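Local coordinates for protein beta-lactamase (Chitinophaga pinensis, PDB 6N36) that probably hydrolyses the beta-lactam ring of antibiotics as a zinc-dependent enzyme of the metallo-beta-lactamase superfamily, at residues I42-G47 with I145-M150. Numbering follows the deposited sequence.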
loop_
_atom_site.group_PDB
_atom_site.type_symbol
_atom_site.label_atom_id
_atom_site.label_comp_id
_atom_site.label_asym_id
_atom_site.label_seq_id
_atom_site.Cartn_x
_atom_site.Cartn_y
_atom_site.Cartn_z
ATOM N N ILE A 42 5.588 -5.133 -9.670
ATOM C CA ILE A 42 6.700 -4.553 -10.454
ATOM C C ILE A 42 7.536 -5.731 -10.936
ATOM O O ILE A 42 8.036 -6.499 -10.123
ATOM C CB ILE A 42 7.517 -3.619 -9.583
ATOM C CG1 ILE A 42 6.676 -2.459 -9.075
ATOM C CG2 ILE A 42 8.762 -3.151 -10.348
ATOM C CD1 ILE A 42 7.340 -1.724 -8.004
ATOM N N THR A 43 7.650 -5.880 -12.239
ATOM C CA THR A 43 8.298 -7.060 -12.851
ATOM C C THR A 43 9.730 -6.704 -13.213
ATOM O O THR A 43 9.960 -5.597 -13.704
ATOM C CB THR A 43 7.532 -7.564 -14.048
ATOM O OG1 THR A 43 7.422 -6.544 -15.069
ATOM C CG2 THR A 43 6.156 -8.045 -13.639
ATOM N N THR A 44 10.627 -7.641 -13.032
ATOM C CA THR A 44 12.043 -7.420 -13.427
ATOM C C THR A 44 12.612 -8.734 -13.926
ATOM O O THR A 44 12.083 -9.837 -13.672
ATOM C CB THR A 44 12.933 -6.902 -12.294
ATOM O OG1 THR A 44 13.551 -7.988 -11.603
ATOM C CG2 THR A 44 12.198 -6.023 -11.303
ATOM N N PRO A 45 13.730 -8.662 -14.668
ATOM C CA PRO A 45 14.358 -9.898 -15.133
ATOM C C PRO A 45 14.798 -10.836 -14.019
ATOM O O PRO A 45 14.951 -12.006 -14.330
ATOM C CB PRO A 45 15.560 -9.405 -15.928
ATOM C CG PRO A 45 15.121 -8.012 -16.397
ATOM C CD PRO A 45 14.349 -7.447 -15.225
ATOM N N LYS A 46 14.989 -10.314 -12.795
ATOM C CA LYS A 46 15.481 -11.085 -11.631
ATOM C C LYS A 46 14.338 -11.463 -10.694
ATOM O O LYS A 46 14.637 -12.001 -9.592
ATOM C CB LYS A 46 16.550 -10.255 -10.909
ATOM C CG LYS A 46 17.872 -10.097 -11.658
ATOM C CD LYS A 46 18.891 -11.199 -11.355
ATOM C CE LYS A 46 20.117 -11.211 -12.254
ATOM N NZ LYS A 46 20.581 -12.587 -12.567
ATOM N N GLY A 47 13.109 -11.199 -11.096
ATOM C CA GLY A 47 11.967 -11.494 -10.219
ATOM C C GLY A 47 11.159 -10.258 -9.922
ATOM O O GLY A 47 11.501 -9.158 -10.345
ATOM N N ILE A 145 15.083 -0.164 -2.187
ATOM C CA ILE A 145 14.844 -1.594 -2.448
ATOM C C ILE A 145 15.184 -1.751 -3.933
ATOM O O ILE A 145 14.567 -1.037 -4.789
ATOM C CB ILE A 145 13.389 -1.972 -2.113
ATOM C CG1 ILE A 145 13.068 -1.611 -0.659
ATOM C CG2 ILE A 145 13.124 -3.438 -2.395
ATOM C CD1 ILE A 145 11.845 -0.750 -0.498
ATOM N N GLN A 146 16.183 -2.561 -4.196
ATOM C CA GLN A 146 16.717 -2.752 -5.564
ATOM C C GLN A 146 16.558 -4.201 -5.993
ATOM O O GLN A 146 16.955 -5.106 -5.268
ATOM C CB GLN A 146 18.178 -2.299 -5.609
ATOM C CG GLN A 146 18.305 -0.820 -5.327
ATOM C CD GLN A 146 19.755 -0.425 -5.291
ATOM O OE1 GLN A 146 20.342 -0.306 -4.222
ATOM N NE2 GLN A 146 20.341 -0.292 -6.463
ATOM N N LEU A 147 16.138 -4.393 -7.233
ATOM C CA LEU A 147 16.014 -5.737 -7.848
ATOM C C LEU A 147 15.953 -5.570 -9.361
ATOM O O LEU A 147 15.103 -4.799 -9.848
ATOM C CB LEU A 147 14.726 -6.416 -7.355
ATOM C CG LEU A 147 14.530 -7.837 -7.855
ATOM C CD1 LEU A 147 15.616 -8.776 -7.399
ATOM C CD2 LEU A 147 13.142 -8.368 -7.487
ATOM N N GLY A 148 16.810 -6.274 -10.100
ATOM C CA GLY A 148 16.712 -6.351 -11.573
ATOM C C GLY A 148 16.613 -4.989 -12.258
ATOM O O GLY A 148 15.895 -4.877 -13.271
ATOM N N GLY A 149 17.379 -3.990 -11.780
ATOM C CA GLY A 149 17.420 -2.656 -12.412
ATOM C C GLY A 149 16.459 -1.669 -11.789
ATOM O O GLY A 149 16.592 -0.472 -12.092
ATOM N N MET A 150 15.473 -2.130 -11.012
ATOM C CA MET A 150 14.506 -1.246 -10.324
ATOM C C MET A 150 15.102 -0.737 -9.023
ATOM O O MET A 150 15.806 -1.493 -8.315
ATOM C CB MET A 150 13.192 -1.979 -10.005
ATOM C CG MET A 150 12.393 -2.187 -11.200
ATOM S SD MET A 150 11.858 -0.757 -12.117
ATOM C CE MET A 150 10.984 0.053 -10.779
#
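Thr44 and Leu147 cross at about a right angle where two beta hairpin turns meet, a type I turn from Thr44 to Gly47 and a type I' turn from Leu147 to Met150. In the metallo-beta-lactamase alpha-beta/beta-alpha sandwich, the first links inner strands 40-42 and 48-51 of the larger sheet; the second follows edge strand 144-147 of the other. The packing is close on the inner side. With CG anti to the backbone N (chi1 -177°), Leu147 lays CD2 3.4 Å from Gly47 O, and Ile49 and Ile78 also pack against it. Ile42 CG2 lies 3.9 Å from Met150 CG, while the bent methionine chain brings CE back to the same methyl. Thr44 suits its place by having two branches: Thr44 CG2 reaches Met150 CG at 3.8 Å, whereas Thr44 OG1 donates to Gly47 O at 2.7 Å, on a lone pair, and accepts from Lys46 N in an ST turn. Gly148 CA passes 3.6 Å from Thr44 OG1; glycine suits this closeness and its positive phi. Toward solvent the overlap thins: exposed Pro45 adds little beyond CD against Gly148 O, and Lys46 its CB and CG. No hydrogen bond links the turns; polar groups brace the 42-47 loop internally, leaving van der Waals and apolar contacts to hold the two turns together.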